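Local coordinates for protein aryl acylamidase (bacterium CSBL00001, PDB 4YJ6) that probably hydrolyses the amide bond of aryl acylamides, and belongs to the amidase signature enzymes, at residues Lys23-Ser26 against Pro27-Val31; Leu63-Arg66 against Ile67-Glu71. One frame throughout, in Å; residues are numbered along the deposited sequence.

Interaction 1: Lys23-Ser26 against Pro27-Val31; sequences KQIS and PREVV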
loop_
_atom_site.group_PDB
_atom_site.type_symbol
_atom_site.label_atom_id
_atom_site.label_comp_id
_atom_site.label_asym_id
_atom_site.label_seq_id
_atom_site.Cartn_x
_atom_site.Cartn_y
_atom_site.Cartn_z
ATOM N N LYS A 23 -29.593 9.668 4.198
ATOM C CA LYS A 23 -29.706 10.917 4.951
ATOM C C LYS A 23 -29.713 10.733 6.465
ATOM O O LYS A 23 -30.250 11.567 7.197
ATOM C CB LYS A 23 -30.945 11.712 4.503
ATOM C CG LYS A 23 -30.984 11.946 3.000
ATOM C CD LYS A 23 -32.254 12.701 2.546
ATOM C CE LYS A 23 -32.329 12.808 1.014
ATOM N NZ LYS A 23 -33.699 13.263 0.535
ATOM N N GLN A 24 -29.115 9.656 6.959
ATOM C CA GLN A 24 -28.987 9.505 8.400
ATOM C C GLN A 24 -27.910 10.399 8.986
ATOM O O GLN A 24 -27.969 10.785 10.156
ATOM C CB GLN A 24 -28.678 8.073 8.773
ATOM C CG GLN A 24 -29.844 7.125 8.575
ATOM C CD GLN A 24 -29.440 5.706 8.932
ATOM O OE1 GLN A 24 -29.164 5.413 10.086
ATOM N NE2 GLN A 24 -29.347 4.845 7.923
ATOM N N ILE A 25 -26.916 10.730 8.173
ATOM C CA ILE A 25 -25.845 11.596 8.631
ATOM C C ILE A 25 -25.477 12.478 7.449
ATOM O O ILE A 25 -25.469 12.011 6.318
ATOM C CB ILE A 25 -24.606 10.776 9.098
ATOM C CG1 ILE A 25 -23.573 11.690 9.762
ATOM C CG2 ILE A 25 -23.975 10.003 7.932
ATOM C CD1 ILE A 25 -22.436 10.890 10.453
ATOM N N SER A 26 -25.208 13.751 7.711
ATOM C CA SER A 26 -24.768 14.669 6.662
ATOM C C SER A 26 -23.287 14.472 6.351
ATOM O O SER A 26 -22.519 14.204 7.244
ATOM C CB SER A 26 -24.912 16.114 7.148
ATOM O OG SER A 26 -24.483 17.009 6.108
ATOM N N PRO A 27 -22.891 14.670 5.075
ATOM C CA PRO A 27 -21.458 14.743 4.743
ATOM C C PRO A 27 -20.727 15.735 5.656
ATOM O O PRO A 27 -19.586 15.483 6.039
ATOM C CB PRO A 27 -21.457 15.243 3.306
ATOM C CG PRO A 27 -22.780 14.834 2.752
ATOM C CD PRO A 27 -23.748 14.883 3.899
ATOM N N ARG A 28 -21.367 16.851 6.006
ATOM C CA ARG A 28 -20.732 17.790 6.927
ATOM C C ARG A 28 -20.358 17.125 8.237
ATOM O O ARG A 28 -19.295 17.381 8.788
ATOM C CB ARG A 28 -21.663 18.967 7.254
ATOM C CG ARG A 28 -22.087 19.841 6.065
ATOM C CD ARG A 28 -22.948 20.975 6.627
ATOM N NE ARG A 28 -23.477 21.923 5.642
ATOM C CZ ARG A 28 -22.874 23.055 5.290
ATOM N NH1 ARG A 28 -21.670 23.374 5.823
ATOM N NH2 ARG A 28 -23.494 23.878 4.420
ATOM N N GLU A 29 -21.245 16.267 8.759
ATOM C CA GLU A 29 -21.001 15.667 10.043
ATOM C C GLU A 29 -19.932 14.573 9.896
ATOM O O GLU A 29 -19.112 14.387 10.766
ATOM C CB GLU A 29 -22.285 15.086 10.638
ATOM C CG GLU A 29 -22.049 14.538 12.013
ATOM C CD GLU A 29 -23.308 13.980 12.673
ATOM O OE1 GLU A 29 -23.168 13.268 13.713
ATOM O OE2 GLU A 29 -24.424 14.250 12.155
ATOM N N VAL A 30 -19.923 13.882 8.766
ATOM C CA VAL A 30 -18.847 12.912 8.533
ATOM C C VAL A 30 -17.501 13.631 8.605
ATOM O O VAL A 30 -16.565 13.159 9.238
ATOM C CB VAL A 30 -18.973 12.236 7.165
ATOM C CG1 VAL A 30 -17.721 11.353 6.954
ATOM C CG2 VAL A 30 -20.255 11.380 7.101
ATOM N N VAL A 31 -17.389 14.788 7.957
ATOM C CA VAL A 31 -16.095 15.493 7.950
ATOM C C VAL A 31 -15.721 15.955 9.364
ATOM O O VAL A 31 -14.596 15.741 9.809
ATOM C CB VAL A 31 -16.138 16.678 7.001
ATOM C CG1 VAL A 31 -14.936 17.597 7.179
ATOM C CG2 VAL A 31 -16.267 16.155 5.545
#
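The N-terminal cap of helix 27-45 is built here, with Ser26 as the N-cap residue meeting the backbone of Arg28, Glu29 and Val30. Its OG accepts from Arg28 N at 3.1 Å with an N-H...O angle of 144°, a capping bond that gives a first-turn amide an acceptor. The torsion matters: with chi1 at -180°, OG stands opposite the backbone N and next to the carbonyl carbon, and so leans over the start of the helix. Glu64 of helix 53-69 is a further partner of both the Ser26 and the Arg28 side chains. Ser26 O faces two further amides. Val30 N reaches it at 3.0 Å almost in line with the carbonyl, the first regular helical bond, whereas the 2.9 Å approach of Glu29 N is bent and counts as a weak bond. Pro27, at the first helical position, has no N-H to be satisfied, so the proline suits the opening of a helix.

Just before this cap comes the Schellman motif that ends helix 13-21, with Lys23 at positive phi, making the segment a short helix-to-helix connection. Ile25 supplies its apolar part. Its CG1 lies 3.6 Å from Glu29 OE2, and the two chains cross at about a right angle, so the aliphatic branch runs across the extended glutamate. Further out, Ile25 CD1 meets Val30 CG2 at 4.0 Å. Val20 of helix 13-21 touches both Ile25 and Val30.

Interaction 2: Leu63-Arg66 against Ile67-Glu71; sequences LERR and IMQGE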
loop_
_atom_site.group_PDB
_atom_site.type_symbol
_atom_site.label_atom_id
_atom_site.label_comp_id
_atom_site.label_asym_id
_atom_site.label_seq_id
_atom_site.Cartn_x
_atom_site.Cartn_y
_atom_site.Cartn_z
ATOM N N LEU A 63 -21.846 18.483 -1.472
ATOM C CA LEU A 63 -22.394 17.119 -1.549
ATOM C C LEU A 63 -23.727 17.087 -0.809
ATOM O O LEU A 63 -24.729 16.496 -1.271
ATOM C CB LEU A 63 -21.409 16.147 -0.893
ATOM C CG LEU A 63 -21.324 14.689 -1.384
ATOM C CD1 LEU A 63 -20.883 13.739 -0.263
ATOM C CD2 LEU A 63 -22.467 14.122 -2.224
ATOM N N GLU A 64 -23.749 17.758 0.334
ATOM C CA GLU A 64 -24.975 17.813 1.122
ATOM C C GLU A 64 -26.080 18.471 0.299
ATOM O O GLU A 64 -27.225 17.981 0.288
ATOM C CB GLU A 64 -24.740 18.580 2.410
ATOM C CG GLU A 64 -26.036 18.784 3.232
ATOM C CD GLU A 64 -25.821 19.707 4.408
ATOM O OE1 GLU A 64 -25.710 19.214 5.552
ATOM O OE2 GLU A 64 -25.761 20.944 4.188
ATOM N N ARG A 65 -25.745 19.555 -0.408
ATOM C CA ARG A 65 -26.772 20.218 -1.220
ATOM C C ARG A 65 -27.302 19.288 -2.311
ATOM O O ARG A 65 -28.505 19.197 -2.519
ATOM C CB ARG A 65 -26.246 21.512 -1.825
ATOM C CG ARG A 65 -27.367 22.337 -2.493
ATOM C CD ARG A 65 -26.815 23.392 -3.514
ATOM N NE ARG A 65 -26.075 22.741 -4.590
ATOM C CZ ARG A 65 -26.635 22.077 -5.598
ATOM N NH1 ARG A 65 -27.947 22.009 -5.713
ATOM N NH2 ARG A 65 -25.884 21.476 -6.504
ATOM N N ARG A 66 -26.417 18.572 -3.004
ATOM C CA ARG A 66 -26.856 17.648 -4.031
ATOM C C ARG A 66 -27.740 16.535 -3.455
ATOM O O ARG A 66 -28.747 16.174 -4.059
ATOM C CB ARG A 66 -25.668 17.036 -4.763
ATOM C CG ARG A 66 -24.993 18.045 -5.706
ATOM C CD ARG A 66 -23.924 17.350 -6.542
ATOM N NE ARG A 66 -22.655 17.255 -5.824
ATOM C CZ ARG A 66 -21.910 16.157 -5.707
ATOM N NH1 ARG A 66 -22.299 14.980 -6.228
ATOM N NH2 ARG A 66 -20.752 16.250 -5.057
ATOM N N ILE A 67 -27.365 15.996 -2.294
ATOM C CA ILE A 67 -28.177 14.952 -1.658
ATOM C C ILE A 67 -29.569 15.488 -1.320
ATOM O O ILE A 67 -30.587 14.817 -1.540
ATOM C CB ILE A 67 -27.493 14.460 -0.362
ATOM C CG1 ILE A 67 -26.267 13.625 -0.742
ATOM C CG2 ILE A 67 -28.486 13.674 0.538
ATOM C CD1 ILE A 67 -25.430 13.212 0.474
HETATM N N MSE A 68 -29.616 16.696 -0.775
HETATM C CA MSE A 68 -30.905 17.258 -0.357
HETATM C C MSE A 68 -31.791 17.573 -1.561
HETATM O O MSE A 68 -33.012 17.427 -1.479
HETATM C CB MSE A 68 -30.699 18.497 0.523
HETATM C CG MSE A 68 -30.077 18.100 1.879
HETATM SE SE MSE A 68 -30.809 16.448 2.708
HETATM C CE MSE A 68 -32.204 17.327 3.735
ATOM N N GLN A 69 -31.177 17.930 -2.690
ATOM C CA GLN A 69 -31.937 18.265 -3.899
ATOM C C GLN A 69 -32.139 17.086 -4.823
ATOM O O GLN A 69 -32.751 17.228 -5.883
ATOM C CB GLN A 69 -31.254 19.407 -4.658
ATOM C CG GLN A 69 -31.028 20.615 -3.790
ATOM C CD GLN A 69 -32.327 21.261 -3.393
ATOM O OE1 GLN A 69 -33.134 21.600 -4.258
ATOM N NE2 GLN A 69 -32.556 21.411 -2.081
ATOM N N GLY A 70 -31.626 15.914 -4.443
ATOM C CA GLY A 70 -31.786 14.717 -5.250
ATOM C C GLY A 70 -31.024 14.710 -6.557
ATOM O O GLY A 70 -31.426 14.055 -7.511
ATOM N N GLU A 71 -29.915 15.446 -6.608
ATOM C CA GLU A 71 -29.002 15.433 -7.752
ATOM C C GLU A 71 -28.018 14.259 -7.685
ATOM O O GLU A 71 -27.852 13.641 -6.625
ATOM C CB GLU A 71 -28.242 16.761 -7.796
ATOM C CG GLU A 71 -29.208 17.938 -8.003
ATOM C CD GLU A 71 -28.516 19.293 -7.932
ATOM O OE1 GLU A 71 -27.283 19.341 -7.995
ATOM O OE2 GLU A 71 -29.216 20.316 -7.813
#
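Arg65 reaches Glu71 end-on, its NH1 and NH2 each taking one carboxylate oxygen in a two-pronged salt bridge. The groups are far from coplanar: the guanidinium and carboxylate planes stand 52° apart. NH1 to OE2 of Glu71 is 3.0 Å and nearly straight at 172°; OE2 lies in the guanidinium plane, yet is itself met from above the carboxylate plane. The bond from Arg65 NH2 to Glu71 OE1, also 3.0 Å, is more bent and arrives on the syn side of OE1 but out of the carboxylate plane. A bend at chi3 (60°) folds the Arg65 guanidinium inward again, toward Glu71 past the last turn; the glutamate's own chain is extended beyond CG.

Arg66 passes Glu71 at about a right angle, its CG 3.5 Å from OE1, while its guanidinium is engaged by Asp124 and has Leu63 CD2 over one face, offset toward the rim. Leu63 CD2 also packs on Ile67 CG1 at 4.1 Å. Beneath these side chains helix 53-69 finishes in a Schellman motif, with Gly70 at positive phi: Glu71 N donates to Arg66 O at 2.9 Å, and Gly70 N makes a weak bond to Ile67 O.

That Glu71 bond holds the chain against the last turn, and the salt bridge spans the turn's flank. Arg65 directly balances the carboxylate; Arg66 probably adds a weaker attraction, while the helix dipole's C-terminal end may disfavour the negative charge.

How the interactions relate
Interaction 1 starts a helix and interaction 2 ends one, and the two ends lie side by side on the same side of the chain's centre, their centres 12 Å apart. Glu64 joins them directly: its OE1 is 2.6 Å from Ser26 OG, a probable hydrogen bond, and its OE2 is 2.9 Å from Arg28 NE, a salt bridge. Apolar packing adds to this, with Pro27 CG 3.7 Å from Leu63 CD1. Interaction 1 is partly buried and combines a cap with aliphatic contacts against helix 13-21. Interaction 2, at the surface, adds a charged pair along the last turn to the backbone bonds that end its helix, and Leu63 is its one buried residue.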